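Local coordinates for protein phosphate transporter (Thermotoga maritima MSB8, PDB 6L85) that probably imports phosphate across the cell membrane by coupling its uptake to sodium ions, like the human SLC20 carriers, at residues D22-I36 / K240-H254. Numbering follows the deposited sequence.
Sequences DVANSMATAVGARAI and KRAQILTSCYVSFSH. With NA (sodium ion), chain S; NA (sodium ion), chain Q.
S26 and S247 meet between the antiparallel helical segments 22-32 and 240-254, whose axes approach to 8.0 Å. The small side chains of S26, A30 and S247 permit this closeness. S247 sits as a knob in the hole formed by S26, M27, T29 and A30, and its OG donates to S26 O at 2.6 Å. The same OG binds a sodium ion at 2.4 Å. T29 OG1, and Q243 through both its backbone O and its side-chain OE1, also hold this ion, and D327 of helix 320-339 completes the site. Q243 suits the place because its amide divides the work: a bend at chi2 (142°) brings OE1 to the metal, while NE2 is hydrogen-bonded to N320. One turn on from S247, S251 OG donates to S26 OG at 2.9 Å, and V250 CG1 lies against S26 CB.

At the buried end, H254 NE2 donates to the anti lone pair of D22 OD2 (2.7 Å), nearly in the ring plane, with carboxylate and ring 82° apart. D22 OD1 binds a second sodium ion, completed by N21, V104, T347 and a water. Histidine suits its place because its two ring nitrogens reach two carboxylates, D22 and E49; a leucine here would probably leave both without their shared partner, D22 then held mainly through its sodium-bound OD1.

The opposite end is looser and partly exposed. Past the Schellman turn at R34, A35 CB rests on K240 O, I36 CG2 touches I244 CD1 at 3.6 Å, and the extended K240 chain passes A33 O with its CE. Chemically, one sodium ion is gripped from both helices while H254 positions the carboxylate serving the other, consistent with sodium binding stabilising this helix pair.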
loop_
_atom_site.group_PDB
_atom_site.type_symbol
_atom_site.label_atom_id
_atom_site.label_comp_id
_atom_site.label_asym_id
_atom_site.label_seq_id
_atom_site.Cartn_x
_atom_site.Cartn_y
_atom_site.Cartn_z
ATOM N N ASP B 22 -4.984 -6.903 21.169
ATOM C CA ASP B 22 -5.177 -5.540 20.707
ATOM C C ASP B 22 -6.002 -5.386 19.438
ATOM O O ASP B 22 -6.288 -4.238 19.071
ATOM C CB ASP B 22 -3.822 -4.863 20.465
ATOM C CG ASP B 22 -3.070 -4.541 21.758
ATOM O OD1 ASP B 22 -3.576 -4.829 22.852
ATOM O OD2 ASP B 22 -1.954 -4.009 21.667
ATOM N N VAL B 23 -6.366 -6.467 18.725
ATOM C CA VAL B 23 -7.178 -6.220 17.525
ATOM C C VAL B 23 -8.455 -5.440 17.869
ATOM O O VAL B 23 -8.875 -4.552 17.101
ATOM C CB VAL B 23 -7.464 -7.540 16.768
ATOM C CG1 VAL B 23 -8.241 -8.532 17.623
ATOM C CG2 VAL B 23 -8.176 -7.252 15.433
ATOM N N ALA B 24 -9.022 -5.671 19.059
ATOM C CA ALA B 24 -10.178 -4.890 19.522
ATOM C C ALA B 24 -9.946 -3.385 19.420
ATOM O O ALA B 24 -10.870 -2.646 19.048
ATOM C CB ALA B 24 -10.535 -5.256 20.964
ATOM N N ASN B 25 -8.713 -2.921 19.702
ATOM C CA ASN B 25 -8.439 -1.480 19.733
ATOM C C ASN B 25 -8.689 -0.816 18.380
ATOM O O ASN B 25 -8.914 0.402 18.316
ATOM C CB ASN B 25 -6.982 -1.184 20.136
ATOM C CG ASN B 25 -6.587 -1.747 21.506
ATOM O OD1 ASN B 25 -7.374 -2.395 22.207
ATOM N ND2 ASN B 25 -5.332 -1.503 21.878
ATOM N N SER B 26 -8.557 -1.562 17.289
ATOM C CA SER B 26 -8.812 -0.982 15.979
ATOM C C SER B 26 -10.150 -1.397 15.391
ATOM O O SER B 26 -10.789 -0.578 14.725
ATOM C CB SER B 26 -7.697 -1.355 14.991
ATOM O OG SER B 26 -7.654 -2.744 14.757
ATOM N N MET B 27 -10.608 -2.627 15.644
ATOM C CA MET B 27 -11.772 -3.143 14.929
ATOM C C MET B 27 -13.071 -3.162 15.738
ATOM O O MET B 27 -14.122 -3.400 15.139
ATOM C CB MET B 27 -11.494 -4.564 14.403
ATOM C CG MET B 27 -10.438 -4.609 13.283
ATOM S SD MET B 27 -10.919 -3.676 11.792
ATOM C CE MET B 27 -9.425 -3.800 10.825
ATOM N N ALA B 28 -13.051 -2.918 17.059
ATOM C CA ALA B 28 -14.288 -3.019 17.828
ATOM C C ALA B 28 -15.309 -1.964 17.408
ATOM O O ALA B 28 -16.505 -2.233 17.441
ATOM C CB ALA B 28 -13.999 -2.910 19.328
ATOM N N THR B 29 -14.870 -0.767 17.017
ATOM C CA THR B 29 -15.817 0.230 16.522
ATOM C C THR B 29 -16.577 -0.295 15.303
ATOM O O THR B 29 -17.812 -0.234 15.257
ATOM C CB THR B 29 -15.090 1.535 16.180
ATOM O OG1 THR B 29 -13.959 1.248 15.353
ATOM C CG2 THR B 29 -14.598 2.247 17.458
ATOM N N ALA B 30 -15.849 -0.825 14.309
ATOM C CA ALA B 30 -16.464 -1.301 13.072
ATOM C C ALA B 30 -17.309 -2.544 13.316
ATOM O O ALA B 30 -18.374 -2.700 12.714
ATOM C CB ALA B 30 -15.386 -1.594 12.010
ATOM N N VAL B 31 -16.843 -3.442 14.187
ATOM C CA VAL B 31 -17.592 -4.659 14.471
ATOM C C VAL B 31 -18.850 -4.347 15.277
ATOM O O VAL B 31 -19.908 -4.940 15.045
ATOM C CB VAL B 31 -16.705 -5.678 15.202
ATOM C CG1 VAL B 31 -17.577 -6.774 15.784
ATOM C CG2 VAL B 31 -15.667 -6.268 14.259
ATOM N N GLY B 32 -18.758 -3.410 16.226
ATOM C CA GLY B 32 -19.887 -3.097 17.081
ATOM C C GLY B 32 -20.999 -2.356 16.367
ATOM O O GLY B 32 -22.170 -2.500 16.725
ATOM N N ALA B 33 -20.655 -1.530 15.380
ATOM C CA ALA B 33 -21.655 -0.922 14.518
ATOM C C ALA B 33 -22.159 -1.887 13.443
ATOM O O ALA B 33 -22.948 -1.481 12.587
ATOM C CB ALA B 33 -21.072 0.334 13.863
ATOM N N ARG B 34 -21.693 -3.137 13.468
ATOM C CA ARG B 34 -21.949 -4.168 12.455
ATOM C C ARG B 34 -21.566 -3.719 11.042
ATOM O O ARG B 34 -22.078 -4.255 10.058
ATOM C CB ARG B 34 -23.412 -4.658 12.478
ATOM C CG ARG B 34 -24.038 -4.769 13.872
ATOM C CD ARG B 34 -23.712 -6.097 14.561
ATOM N NE ARG B 34 -23.729 -5.977 16.027
ATOM C CZ ARG B 34 -22.851 -6.551 16.856
ATOM N NH1 ARG B 34 -21.852 -7.297 16.388
ATOM N NH2 ARG B 34 -22.969 -6.372 18.168
ATOM N N ALA B 35 -20.642 -2.766 10.903
ATOM C CA ALA B 35 -20.174 -2.418 9.563
ATOM C C ALA B 35 -19.429 -3.580 8.906
ATOM O O ALA B 35 -19.337 -3.637 7.672
ATOM C CB ALA B 35 -19.282 -1.179 9.611
ATOM N N ILE B 36 -18.885 -4.505 9.705
ATOM C CA ILE B 36 -18.190 -5.683 9.199
ATOM C C ILE B 36 -18.343 -6.788 10.235
ATOM O O ILE B 36 -18.655 -6.536 11.403
ATOM C CB ILE B 36 -16.679 -5.430 8.902
ATOM C CG1 ILE B 36 -15.940 -4.838 10.113
ATOM C CG2 ILE B 36 -16.465 -4.525 7.694
ATOM C CD1 ILE B 36 -14.458 -4.713 9.861
ATOM N N LYS B 240 -20.846 4.964 8.578
ATOM C CA LYS B 240 -20.755 3.539 8.866
ATOM C C LYS B 240 -19.799 2.851 7.910
ATOM O O LYS B 240 -19.051 1.946 8.302
ATOM C CB LYS B 240 -22.132 2.899 8.762
ATOM C CG LYS B 240 -22.110 1.402 8.872
ATOM C CD LYS B 240 -23.477 0.829 8.597
ATOM C CE LYS B 240 -23.688 -0.450 9.367
ATOM N NZ LYS B 240 -24.993 -1.057 8.982
ATOM N N ARG B 241 -19.833 3.249 6.644
ATOM C CA ARG B 241 -18.883 2.651 5.717
ATOM C C ARG B 241 -17.478 3.232 5.891
ATOM O O ARG B 241 -16.493 2.489 5.834
ATOM C CB ARG B 241 -19.389 2.801 4.287
ATOM C CG ARG B 241 -20.691 2.001 4.028
ATOM C CD ARG B 241 -20.411 0.500 3.849
ATOM N NE ARG B 241 -19.253 0.260 2.984
ATOM C CZ ARG B 241 -18.732 -0.944 2.735
ATOM N NH1 ARG B 241 -19.263 -2.030 3.290
ATOM N NH2 ARG B 241 -17.674 -1.064 1.933
ATOM N N ALA B 242 -17.362 4.542 6.138
ATOM C CA ALA B 242 -16.052 5.186 6.241
ATOM C C ALA B 242 -15.284 4.781 7.501
ATOM O O ALA B 242 -14.038 4.844 7.526
ATOM C CB ALA B 242 -16.233 6.703 6.200
ATOM N N GLN B 243 -15.994 4.369 8.551
ATOM C CA GLN B 243 -15.307 3.952 9.762
ATOM C C GLN B 243 -14.641 2.590 9.596
ATOM O O GLN B 243 -13.803 2.215 10.414
ATOM C CB GLN B 243 -16.263 4.001 10.968
ATOM C CG GLN B 243 -17.207 2.839 11.135
ATOM C CD GLN B 243 -17.381 2.481 12.602
ATOM O OE1 GLN B 243 -16.457 1.963 13.231
ATOM N NE2 GLN B 243 -18.555 2.766 13.161
ATOM N N ILE B 244 -14.899 1.889 8.496
ATOM C CA ILE B 244 -14.060 0.748 8.150
ATOM C C ILE B 244 -12.660 1.226 7.769
ATOM O O ILE B 244 -11.641 0.660 8.200
ATOM C CB ILE B 244 -14.716 -0.064 7.017
ATOM C CG1 ILE B 244 -16.103 -0.517 7.456
ATOM C CG2 ILE B 244 -13.839 -1.285 6.615
ATOM C CD1 ILE B 244 -16.920 -1.174 6.345
ATOM N N LEU B 245 -12.592 2.274 6.945
ATOM C CA LEU B 245 -11.304 2.835 6.563
ATOM C C LEU B 245 -10.562 3.316 7.798
ATOM O O LEU B 245 -9.355 3.080 7.966
ATOM C CB LEU B 245 -11.511 3.995 5.583
ATOM C CG LEU B 245 -12.103 3.649 4.208
ATOM C CD1 LEU B 245 -12.141 4.888 3.315
ATOM C CD2 LEU B 245 -11.305 2.539 3.543
ATOM N N THR B 246 -11.287 4.001 8.673
ATOM C CA THR B 246 -10.648 4.547 9.861
ATOM C C THR B 246 -10.211 3.426 10.823
ATOM O O THR B 246 -9.188 3.553 11.516
ATOM C CB THR B 246 -11.609 5.593 10.457
ATOM O OG1 THR B 246 -10.865 6.565 11.178
ATOM C CG2 THR B 246 -12.672 4.967 11.332
ATOM N N SER B 247 -10.895 2.275 10.797
ATOM C CA SER B 247 -10.403 1.126 11.554
ATOM C C SER B 247 -9.092 0.595 10.969
ATOM O O SER B 247 -8.193 0.171 11.716
ATOM C CB SER B 247 -11.457 0.022 11.574
ATOM O OG SER B 247 -12.308 0.165 12.692
ATOM N N CYS B 248 -8.978 0.593 9.634
ATOM C CA CYS B 248 -7.710 0.220 9.001
ATOM C C CYS B 248 -6.593 1.153 9.441
ATOM O O CYS B 248 -5.453 0.724 9.672
ATOM C CB CYS B 248 -7.822 0.280 7.470
ATOM S SG CYS B 248 -8.965 -0.863 6.702
ATOM N N TYR B 249 -6.894 2.448 9.469
ATOM C CA TYR B 249 -5.932 3.448 9.913
ATOM C C TYR B 249 -5.433 3.122 11.327
ATOM O O TYR B 249 -4.215 3.136 11.596
ATOM C CB TYR B 249 -6.605 4.824 9.829
ATOM C CG TYR B 249 -5.755 6.043 10.134
ATOM C CD1 TYR B 249 -4.381 6.057 9.919
ATOM C CD2 TYR B 249 -6.349 7.197 10.634
ATOM C CE1 TYR B 249 -3.629 7.191 10.193
ATOM C CE2 TYR B 249 -5.609 8.329 10.926
ATOM C CZ TYR B 249 -4.242 8.323 10.697
ATOM O OH TYR B 249 -3.507 9.459 10.985
ATOM N N VAL B 250 -6.354 2.731 12.221
ATOM C CA VAL B 250 -5.903 2.370 13.569
ATOM C C VAL B 250 -5.026 1.121 13.536
ATOM O O VAL B 250 -3.999 1.065 14.216
ATOM C CB VAL B 250 -7.079 2.195 14.556
ATOM C CG1 VAL B 250 -6.542 1.908 15.961
ATOM C CG2 VAL B 250 -7.928 3.431 14.608
ATOM N N SER B 251 -5.424 0.105 12.765
ATOM C CA SER B 251 -4.655 -1.140 12.646
ATOM C C SER B 251 -3.216 -0.893 12.206
ATOM O O SER B 251 -2.269 -1.490 12.736
ATOM C CB SER B 251 -5.322 -2.057 11.626
ATOM O OG SER B 251 -6.194 -2.954 12.258
ATOM N N PHE B 252 -3.060 -0.072 11.167
ATOM C CA PHE B 252 -1.750 0.315 10.669
ATOM C C PHE B 252 -0.928 0.967 11.771
ATOM O O PHE B 252 0.239 0.607 11.997
ATOM C CB PHE B 252 -1.943 1.275 9.487
ATOM C CG PHE B 252 -0.658 1.766 8.864
ATOM C CD1 PHE B 252 0.020 2.859 9.393
ATOM C CD2 PHE B 252 -0.144 1.151 7.729
ATOM C CE1 PHE B 252 1.202 3.324 8.816
ATOM C CE2 PHE B 252 1.043 1.613 7.137
ATOM C CZ PHE B 252 1.708 2.697 7.683
ATOM N N SER B 253 -1.523 1.953 12.456
ATOM C CA SER B 253 -0.769 2.683 13.471
ATOM C C SER B 253 -0.451 1.782 14.659
ATOM O O SER B 253 0.596 1.924 15.294
ATOM C CB SER B 253 -1.553 3.922 13.894
ATOM O OG SER B 253 -2.584 3.539 14.766
ATOM N N HIS B 254 -1.298 0.788 14.901
ATOM C CA HIS B 254 -1.032 -0.165 15.965
ATOM C C HIS B 254 0.173 -1.038 15.632
ATOM O O HIS B 254 1.047 -1.253 16.486
ATOM C CB HIS B 254 -2.260 -1.036 16.229
ATOM C CG HIS B 254 -1.993 -2.085 17.245
ATOM N ND1 HIS B 254 -1.580 -3.352 16.908
ATOM C CD2 HIS B 254 -1.989 -2.032 18.598
ATOM C CE1 HIS B 254 -1.348 -4.046 18.009
ATOM N NE2 HIS B 254 -1.573 -3.260 19.050
HETATM NA NA NA S . -14.056 1.829 12.789
HETATM NA NA NA Q . -4.627 -4.128 24.780
HETATM O O HOH W 1 -6.862 -4.299 23.977
#